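Local coordinates for protein cyclodipeptide synthetase (Mycobacterium tuberculosis, PDB 2X9Q) that probably joins the tyrosyl groups of two tyrosyl-tRNAs into cyclo(L-Tyr-L-Tyr) without ATP, a step in mycocyclosin biosynthesis, at residues F64-F69 with G277-T282; V199-V204 with V225-I230; F115-V120 with G146-I151. All coordinates share one frame; numbering follows the deposited sequence.

Contact 1. Residues F64-F69 with G277-T282; sequences FLVRPF and GHAIVT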
loop_
_atom_site.group_PDB
_atom_site.type_symbol
_atom_site.label_atom_id
_atom_site.label_comp_id
_atom_site.label_asym_id
_atom_site.label_seq_id
_atom_site.Cartn_x
_atom_site.Cartn_y
_atom_site.Cartn_z
ATOM N N PHE A 64 9.511 15.603 -3.018
ATOM C CA PHE A 64 9.699 14.147 -2.807
ATOM C C PHE A 64 10.759 13.510 -3.718
ATOM O O PHE A 64 10.930 13.940 -4.833
ATOM C CB PHE A 64 8.339 13.441 -3.061
ATOM C CG PHE A 64 7.362 13.740 -1.957
ATOM C CD1 PHE A 64 6.395 14.702 -2.120
ATOM C CD2 PHE A 64 7.502 13.133 -0.731
ATOM C CE1 PHE A 64 5.524 15.047 -1.032
ATOM C CE2 PHE A 64 6.624 13.439 0.363
ATOM C CZ PHE A 64 5.645 14.395 0.198
ATOM N N LEU A 65 11.417 12.473 -3.267
ATOM C CA LEU A 65 12.195 11.686 -4.179
ATOM C C LEU A 65 11.258 10.517 -4.554
ATOM O O LEU A 65 10.699 9.862 -3.634
ATOM C CB LEU A 65 13.443 11.198 -3.497
ATOM C CG LEU A 65 14.402 12.308 -2.950
ATOM C CD1 LEU A 65 15.520 11.705 -2.153
ATOM C CD2 LEU A 65 15.050 13.206 -4.041
ATOM N N VAL A 66 11.013 10.326 -5.846
ATOM C CA VAL A 66 10.149 9.218 -6.319
ATOM C C VAL A 66 11.086 8.160 -6.966
ATOM O O VAL A 66 11.776 8.432 -7.974
ATOM C CB VAL A 66 9.118 9.713 -7.352
ATOM C CG1 VAL A 66 8.184 8.558 -7.956
ATOM C CG2 VAL A 66 8.335 10.824 -6.774
ATOM N N ARG A 67 11.067 6.967 -6.407
ATOM C CA ARG A 67 11.888 5.854 -6.880
ATOM C C ARG A 67 11.013 4.675 -7.327
ATOM O O ARG A 67 10.580 3.800 -6.490
ATOM C CB ARG A 67 12.906 5.463 -5.813
ATOM C CG ARG A 67 13.939 4.439 -6.407
ATOM C CD ARG A 67 15.099 4.086 -5.456
ATOM N NE ARG A 67 14.664 3.615 -4.117
ATOM C CZ ARG A 67 14.179 2.394 -3.806
ATOM N NH1 ARG A 67 14.013 1.435 -4.737
ATOM N NH2 ARG A 67 13.886 2.100 -2.527
ATOM N N PRO A 68 10.765 4.603 -8.651
ATOM C CA PRO A 68 10.000 3.439 -9.128
ATOM C C PRO A 68 10.772 2.148 -8.857
ATOM O O PRO A 68 12.005 2.103 -8.950
ATOM C CB PRO A 68 9.810 3.704 -10.638
ATOM C CG PRO A 68 10.038 5.286 -10.755
ATOM C CD PRO A 68 11.179 5.498 -9.762
ATOM N N PHE A 69 10.029 1.107 -8.532
ATOM C CA PHE A 69 10.654 -0.132 -8.101
ATOM C C PHE A 69 11.339 -0.874 -9.292
ATOM O O PHE A 69 12.413 -1.379 -9.077
ATOM C CB PHE A 69 9.629 -1.072 -7.450
ATOM C CG PHE A 69 10.262 -2.263 -6.776
ATOM C CD1 PHE A 69 10.959 -2.105 -5.569
ATOM C CD2 PHE A 69 10.122 -3.526 -7.333
ATOM C CE1 PHE A 69 11.532 -3.191 -4.924
ATOM C CE2 PHE A 69 10.713 -4.671 -6.727
ATOM C CZ PHE A 69 11.391 -4.499 -5.483
ATOM N N GLY A 277 2.217 -0.491 -11.108
ATOM C CA GLY A 277 3.591 -0.304 -10.665
ATOM C C GLY A 277 3.683 0.104 -9.202
ATOM O O GLY A 277 2.663 0.414 -8.532
ATOM N N HIS A 278 4.902 0.134 -8.708
ATOM C CA HIS A 278 5.150 0.579 -7.309
ATOM C C HIS A 278 6.268 1.598 -7.336
ATOM O O HIS A 278 7.202 1.449 -8.137
ATOM C CB HIS A 278 5.599 -0.678 -6.480
ATOM C CG HIS A 278 6.043 -0.408 -5.072
ATOM N ND1 HIS A 278 5.377 0.470 -4.226
ATOM C CD2 HIS A 278 7.023 -0.988 -4.323
ATOM C CE1 HIS A 278 5.944 0.420 -3.025
ATOM N NE2 HIS A 278 6.946 -0.461 -3.064
ATOM N N ALA A 279 6.191 2.623 -6.474
ATOM C CA ALA A 279 7.265 3.522 -6.238
ATOM C C ALA A 279 7.444 3.807 -4.769
ATOM O O ALA A 279 6.481 3.959 -4.027
ATOM C CB ALA A 279 7.069 4.903 -6.994
ATOM N N ILE A 280 8.697 3.970 -4.375
ATOM C CA ILE A 280 9.028 4.388 -3.035
ATOM C C ILE A 280 9.144 5.930 -3.082
ATOM O O ILE A 280 9.902 6.481 -3.929
ATOM C CB ILE A 280 10.344 3.728 -2.580
ATOM C CG1 ILE A 280 10.071 2.226 -2.390
ATOM C CG2 ILE A 280 10.742 4.313 -1.193
ATOM C CD1 ILE A 280 10.148 1.436 -3.722
ATOM N N VAL A 281 8.371 6.601 -2.250
ATOM C CA VAL A 281 8.230 8.065 -2.335
ATOM C C VAL A 281 8.559 8.622 -0.985
ATOM O O VAL A 281 7.895 8.256 0.002
ATOM C CB VAL A 281 6.793 8.500 -2.700
ATOM C CG1 VAL A 281 6.694 9.980 -2.682
ATOM C CG2 VAL A 281 6.389 7.924 -4.078
ATOM N N THR A 282 9.660 9.380 -0.910
ATOM C CA THR A 282 10.228 9.828 0.383
ATOM C C THR A 282 10.518 11.339 0.346
ATOM O O THR A 282 10.652 11.890 -0.740
ATOM C CB THR A 282 11.546 9.120 0.725
ATOM O OG1 THR A 282 12.488 9.202 -0.377
ATOM C CG2 THR A 282 11.304 7.666 1.164
#
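One face of the Arg-67 guanidinium is laid over Ile-280, with NH2 of Arg-67 3.8 Å from CG1 of Ile-280 and CB of Ile-280 under the guanidinium plane. The two side chains run side by side in the same direction; a bend at chi3 (53°) folds the arginine's charged end back over the isoleucine, whose branched hydrocarbon offers it a broad apolar support. The Phe-69 ring meets the same isoleucine differently, receiving CD1 of Ile-280 at its edge, 4.1 Å from CD1 of Phe-69. At the other end of the pair, the Phe-64 ring has the carbonyl oxygen of Thr-282 at its edge, near the ring plane, while CG1 of Val-281 approaches obliquely to 3.8 Å from CD2 of Phe-64. The imidazole of His-278 lies obliquely to the Phe-69 ring and has its polar partners in the next strand and loop: ND1 bonds to the carbonyl of Asn-251 and NE2 to the backbone N of Leu-257, which together should fix its rotation.

Between the two strands run five backbone hydrogen bonds. Leu-65 pairs with Thr-282 and Arg-67 with Ile-280 through bonds in both directions, and Phe-69 N adds one to His-278 O (2.9 Å). Val-66 with Val-281 and Pro-68 with Ala-279 are the non-hydrogen-bonded pairs. Proline suits such a place, since its missing N-H is not needed across the pair. Val-66, Pro-68, Ala-279 and Val-281 share one face; CG1 of Val-66 touches CB of Ala-279 at 3.9 Å, and Trp-105 of helix 96-109 packs on both valines.

This is an antiparallel pair towards one side of the mixed sheet: 276-283 runs parallel to 249-253, and 64-68 adds on antiparallel, consistent with the Rossmann-like fold of class I tRNA synthetases.

Contact 2. Residues V199-V204 with V225-I230; sequences VCQDLV and VCMDYI
Met-227, a selenomethionine in this crystal, lays its terminal methyl CE against the Gln-201 amide, 3.3 Å from NE2 of Gln-201, the two side chains crossing at about a right angle. Its CG leaves anti to the backbone N (chi1 179°), and turns at chi2 and chi3 then bend the flexible chain across the gap to the helix of 199-204. There CE also lies 4.0 Å from CB of Cys-200 and 4.1 Å from CG2 of Val-204. A long unbranched residue is well suited to this job, because the axes of the two segments are 10.3 Å apart and cross at 103°.

Val-204 works as a compact two-pronged wedge. Its CG1 rests on Cys-226, 4.0 Å from CB of Cys-226, while the Val-204 and Ile-230 side chains slide past each other in opposite directions, CG2 of Val-204 3.8 Å from CD1 of Ile-230. Phe-207 and Leu-208 of helix 194-210 extend the packing over Cys-226.

Tyr-229 and Ile-230 both belong to the probable substrate-binding set, Ile-230 facing this contact and Tyr-229 turned from it. Between the segments the contact is mostly apolar, with the Gln-201 amide as a polar neighbour, so complementary shape probably sets how these helices sit together.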
loop_
_atom_site.group_PDB
_atom_site.type_symbol
_atom_site.label_atom_id
_atom_site.label_comp_id
_atom_site.label_asym_id
_atom_site.label_seq_id
_atom_site.Cartn_x
_atom_site.Cartn_y
_atom_site.Cartn_z
ATOM N N VAL A 199 8.380 -18.341 0.824
ATOM C CA VAL A 199 8.963 -17.053 0.376
ATOM C C VAL A 199 8.241 -15.881 1.006
ATOM O O VAL A 199 8.911 -15.024 1.542
ATOM C CB VAL A 199 9.066 -16.962 -1.175
ATOM C CG1 VAL A 199 9.727 -15.558 -1.641
ATOM C CG2 VAL A 199 9.976 -18.162 -1.634
ATOM N N CYS A 200 6.885 -15.874 0.951
ATOM C CA CYS A 200 6.107 -14.785 1.590
ATOM C C CYS A 200 6.358 -14.737 3.094
ATOM O O CYS A 200 6.452 -13.636 3.632
ATOM C CB CYS A 200 4.596 -14.934 1.281
ATOM S SG CYS A 200 4.250 -14.725 -0.455
ATOM N N GLN A 201 6.514 -15.885 3.794
ATOM C CA GLN A 201 6.800 -15.801 5.262
ATOM C C GLN A 201 8.161 -15.213 5.516
ATOM O O GLN A 201 8.324 -14.474 6.493
ATOM C CB GLN A 201 6.870 -17.151 6.013
ATOM C CG GLN A 201 5.666 -17.933 6.054
ATOM C CD GLN A 201 4.714 -17.481 7.161
ATOM O OE1 GLN A 201 5.105 -16.953 8.257
ATOM N NE2 GLN A 201 3.448 -17.667 6.873
ATOM N N ASP A 202 9.172 -15.554 4.667
ATOM C CA ASP A 202 10.471 -14.984 4.868
ATOM C C ASP A 202 10.338 -13.455 4.731
ATOM O O ASP A 202 10.946 -12.698 5.496
ATOM C CB ASP A 202 11.514 -15.502 3.831
ATOM C CG ASP A 202 12.944 -15.252 4.307
ATOM O OD1 ASP A 202 13.318 -15.826 5.369
ATOM O OD2 ASP A 202 13.687 -14.479 3.665
ATOM N N LEU A 203 9.635 -13.007 3.683
ATOM C CA LEU A 203 9.439 -11.547 3.420
ATOM C C LEU A 203 8.672 -10.921 4.596
ATOM O O LEU A 203 9.035 -9.878 5.033
ATOM C CB LEU A 203 8.703 -11.352 2.052
ATOM C CG LEU A 203 9.628 -11.628 0.845
ATOM C CD1 LEU A 203 8.911 -11.626 -0.499
ATOM C CD2 LEU A 203 10.898 -10.738 0.727
ATOM N N VAL A 204 7.710 -11.609 5.193
ATOM C CA VAL A 204 7.089 -11.061 6.379
ATOM C C VAL A 204 8.076 -10.916 7.525
ATOM O O VAL A 204 8.066 -9.884 8.162
ATOM C CB VAL A 204 5.872 -11.894 6.776
ATOM C CG1 VAL A 204 5.469 -11.745 8.274
ATOM C CG2 VAL A 204 4.701 -11.507 5.811
ATOM N N VAL A 225 -0.692 -12.366 11.813
ATOM C CA VAL A 225 -1.498 -11.135 11.641
ATOM C C VAL A 225 -0.867 -10.230 10.567
ATOM O O VAL A 225 -1.581 -9.636 9.754
ATOM C CB VAL A 225 -1.677 -10.406 13.016
ATOM C CG1 VAL A 225 -2.218 -8.947 12.842
ATOM C CG2 VAL A 225 -2.577 -11.313 13.899
ATOM N N CYS A 226 0.456 -10.143 10.549
ATOM C CA CYS A 226 1.118 -9.322 9.539
ATOM C C CYS A 226 0.831 -9.884 8.112
ATOM O O CYS A 226 0.549 -9.126 7.182
ATOM C CB CYS A 226 2.639 -9.318 9.785
ATOM S SG CYS A 226 3.518 -8.243 8.683
HETATM N N MSE A 227 0.889 -11.203 7.974
HETATM C CA MSE A 227 0.485 -11.854 6.682
HETATM C C MSE A 227 -0.954 -11.468 6.326
HETATM O O MSE A 227 -1.273 -11.181 5.159
HETATM C CB MSE A 227 0.658 -13.371 6.759
HETATM C CG MSE A 227 0.241 -14.182 5.453
HETATM SE SE MSE A 227 1.567 -13.783 4.048
HETATM C CE MSE A 227 2.932 -15.073 4.863
ATOM N N ASP A 228 -1.855 -11.438 7.317
ATOM C CA ASP A 228 -3.244 -11.082 7.014
ATOM C C ASP A 228 -3.355 -9.630 6.533
ATOM O O ASP A 228 -4.131 -9.325 5.612
ATOM C CB ASP A 228 -4.152 -11.260 8.261
ATOM C CG ASP A 228 -4.404 -12.733 8.622
ATOM O OD1 ASP A 228 -4.142 -13.672 7.834
ATOM O OD2 ASP A 228 -4.846 -12.941 9.755
ATOM N N TYR A 229 -2.644 -8.751 7.195
ATOM C CA TYR A 229 -2.647 -7.301 6.961
ATOM C C TYR A 229 -2.103 -7.050 5.528
ATOM O O TYR A 229 -2.736 -6.380 4.736
ATOM C CB TYR A 229 -1.727 -6.668 8.022
ATOM C CG TYR A 229 -1.613 -5.153 8.010
ATOM C CD1 TYR A 229 -0.922 -4.476 6.972
ATOM C CD2 TYR A 229 -2.172 -4.375 9.091
ATOM C CE1 TYR A 229 -0.828 -2.996 6.979
ATOM C CE2 TYR A 229 -2.091 -2.914 9.110
ATOM C CZ TYR A 229 -1.419 -2.241 8.046
ATOM O OH TYR A 229 -1.337 -0.844 8.058
ATOM N N ILE A 230 -1.010 -7.732 5.175
ATOM C CA ILE A 230 -0.357 -7.580 3.818
ATOM C C ILE A 230 -1.238 -8.193 2.727
ATOM O O ILE A 230 -1.424 -7.596 1.643
ATOM C CB ILE A 230 1.006 -8.249 3.875
ATOM C CG1 ILE A 230 2.004 -7.275 4.568
ATOM C CG2 ILE A 230 1.499 -8.584 2.466
ATOM C CD1 ILE A 230 3.298 -8.070 5.023
#

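Contact 3. Residues F115-V120 with G146-I151; sequences FVYTDV and GVRAKI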
loop_
_atom_site.group_PDB
_atom_site.type_symbol
_atom_site.label_atom_id
_atom_site.label_comp_id
_atom_site.label_asym_id
_atom_site.label_seq_id
_atom_site.Cartn_x
_atom_site.Cartn_y
_atom_site.Cartn_z
ATOM N N PHE A 115 -6.070 8.317 -1.851
ATOM C CA PHE A 115 -5.425 8.029 -0.602
ATOM C C PHE A 115 -6.242 6.841 -0.131
ATOM O O PHE A 115 -7.474 6.891 -0.238
ATOM C CB PHE A 115 -5.702 9.141 0.438
ATOM C CG PHE A 115 -4.827 10.311 0.346
ATOM C CD1 PHE A 115 -3.520 10.216 0.762
ATOM C CD2 PHE A 115 -5.317 11.535 -0.164
ATOM C CE1 PHE A 115 -2.671 11.328 0.757
ATOM C CE2 PHE A 115 -4.467 12.653 -0.216
ATOM C CZ PHE A 115 -3.153 12.550 0.263
ATOM N N VAL A 116 -5.596 5.781 0.362
ATOM C CA VAL A 116 -6.335 4.630 0.908
ATOM C C VAL A 116 -5.721 4.339 2.305
ATOM O O VAL A 116 -4.560 4.084 2.422
ATOM C CB VAL A 116 -6.166 3.400 -0.028
ATOM C CG1 VAL A 116 -6.821 2.195 0.589
ATOM C CG2 VAL A 116 -6.802 3.701 -1.474
ATOM N N TYR A 117 -6.510 4.450 3.370
ATOM C CA TYR A 117 -5.968 4.189 4.693
ATOM C C TYR A 117 -6.361 2.807 5.160
ATOM O O TYR A 117 -7.478 2.301 4.909
ATOM C CB TYR A 117 -6.333 5.290 5.732
ATOM C CG TYR A 117 -7.820 5.429 5.959
ATOM C CD1 TYR A 117 -8.569 6.231 5.123
ATOM C CD2 TYR A 117 -8.499 4.702 6.990
ATOM C CE1 TYR A 117 -9.933 6.374 5.288
ATOM C CE2 TYR A 117 -9.917 4.840 7.158
ATOM C CZ TYR A 117 -10.584 5.713 6.350
ATOM O OH TYR A 117 -11.964 5.836 6.383
ATOM N N THR A 118 -5.421 2.169 5.821
ATOM C CA THR A 118 -5.651 0.784 6.218
ATOM C C THR A 118 -6.540 0.762 7.498
ATOM O O THR A 118 -6.189 1.366 8.472
ATOM C CB THR A 118 -4.336 0.009 6.338
ATOM O OG1 THR A 118 -3.759 -0.058 5.030
ATOM C CG2 THR A 118 -4.621 -1.514 6.770
ATOM N N ASP A 119 -7.703 0.130 7.459
ATOM C CA ASP A 119 -8.550 0.106 8.653
ATOM C C ASP A 119 -8.938 -1.348 9.011
ATOM O O ASP A 119 -10.042 -1.616 9.562
ATOM C CB ASP A 119 -9.801 0.967 8.409
ATOM C CG ASP A 119 -10.662 0.388 7.323
ATOM O OD1 ASP A 119 -10.096 -0.221 6.348
ATOM O OD2 ASP A 119 -11.898 0.522 7.395
ATOM N N VAL A 120 -8.118 -2.303 8.589
ATOM C CA VAL A 120 -8.437 -3.719 8.810
ATOM C C VAL A 120 -7.178 -4.347 9.417
ATOM O O VAL A 120 -6.051 -3.909 9.105
ATOM C CB VAL A 120 -8.777 -4.451 7.470
ATOM C CG1 VAL A 120 -10.275 -4.130 7.063
ATOM C CG2 VAL A 120 -7.726 -4.092 6.367
ATOM N N GLY A 146 -8.254 9.176 13.690
ATOM C CA GLY A 146 -7.296 10.254 13.478
ATOM C C GLY A 146 -6.829 10.282 11.993
ATOM O O GLY A 146 -6.799 11.369 11.350
ATOM N N VAL A 147 -6.447 9.106 11.444
ATOM C CA VAL A 147 -5.882 9.156 10.105
ATOM C C VAL A 147 -7.031 9.465 9.086
ATOM O O VAL A 147 -6.839 10.261 8.170
ATOM C CB VAL A 147 -5.040 7.875 9.825
ATOM C CG1 VAL A 147 -5.921 6.735 9.504
ATOM C CG2 VAL A 147 -4.052 8.124 8.722
ATOM N N ARG A 148 -8.220 8.897 9.285
ATOM C CA ARG A 148 -9.329 9.234 8.414
ATOM C C ARG A 148 -9.533 10.788 8.388
ATOM O O ARG A 148 -9.773 11.385 7.320
ATOM C CB ARG A 148 -10.651 8.507 8.876
ATOM C CG ARG A 148 -11.943 8.989 8.160
ATOM C CD ARG A 148 -13.215 8.596 8.974
ATOM N NE ARG A 148 -13.335 7.191 9.191
ATOM C CZ ARG A 148 -13.703 6.568 10.311
ATOM N NH1 ARG A 148 -13.775 5.249 10.261
ATOM N NH2 ARG A 148 -13.982 7.172 11.454
ATOM N N ALA A 149 -9.586 11.402 9.578
ATOM C CA ALA A 149 -9.873 12.793 9.685
ATOM C C ALA A 149 -8.754 13.621 9.039
ATOM O O ALA A 149 -9.038 14.538 8.298
ATOM C CB ALA A 149 -9.991 13.167 11.174
ATOM N N LYS A 150 -7.491 13.323 9.320
ATOM C CA LYS A 150 -6.379 14.092 8.704
ATOM C C LYS A 150 -6.446 13.984 7.169
ATOM O O LYS A 150 -6.287 14.994 6.478
ATOM C CB LYS A 150 -5.014 13.656 9.159
ATOM C CG LYS A 150 -4.825 13.915 10.666
ATOM C CD LYS A 150 -3.511 13.238 11.081
ATOM C CE LYS A 150 -3.149 13.603 12.501
ATOM N NZ LYS A 150 -1.655 13.297 12.725
ATOM N N ILE A 151 -6.738 12.780 6.650
ATOM C CA ILE A 151 -6.824 12.649 5.211
ATOM C C ILE A 151 -8.022 13.398 4.707
ATOM O O ILE A 151 -7.887 14.091 3.701
ATOM C CB ILE A 151 -6.803 11.206 4.716
ATOM C CG1 ILE A 151 -5.510 10.491 5.207
ATOM C CG2 ILE A 151 -6.907 11.166 3.197
ATOM C CD1 ILE A 151 -5.746 8.871 5.200
HETATM O O HOH W 1 -12.983 2.703 8.515
#
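Tyr-117 stands between the strand and the helix of 146-151, its ring bearing CA of Arg-148 over one face, 4.2 Å above the plane and offset toward the rim. The tyrosine's CG sits between its backbone N and carbonyl carbon (chi1 62°), a rotamer that turns the ring toward Arg-148 on the helix. CB of Arg-148 makes an off-centre CH-pi contact with this ring. Beyond CB the arginine first runs extended, then bends at chi3 (-59°), which carries the guanidinium past the phenol: NE of Arg-148 gives a weak hydrogen bond, 3.4 Å long, to OH of Tyr-117, which lies at the guanidinium edge and in its plane. The two planes are turned 74° apart.

Ile-151 uses both its branches. CG2, anti to the backbone N, presses against CB of Phe-115 at 3.6 Å, while CD1 reaches CB of Tyr-117 at 3.7 Å; CG1 of Val-147 adds a looser apolar touch to the same CB. Beta-branched residues give the helix a broad, stiff surface for the sheet, here within the beta-alpha-beta crossover from strand 112-117 through helix 133-158 to strand 165-169.

At the exposed Arg-148, a water donates to OD2 of Asp-119 (2.7 Å) and accepts from NH1 of Arg-148 (3.2 Å); OD2 also bonds Ser-171. Buried hydrocarbon thus gives way to a water bridge between opposite charges that do not touch, whose attraction is probably modest.

How the contacts relate
Contacts 1 and 3 lie on different parts of one mixed sheet, with centres 21 Å apart and nearest atoms about 9 Å apart, whereas contact 2 packs two helices beside it, its centre 22 Å from each. Contacts 2 and 3 touch directly: CZ of Tyr-229 is 3.5 Å from CG2 of Thr-118, whose OG1 bonds Glu-233, which may have a critical role in catalysis. Each contact reaches a part of the probable active site. The Val-147 side chain of contact 3 is about 7 Å from that of the likely nucleophile Ser-88, and the His-278 side chain of contact 1 is about 5 Å from that of Tyr-253, a probable substrate-binding residue.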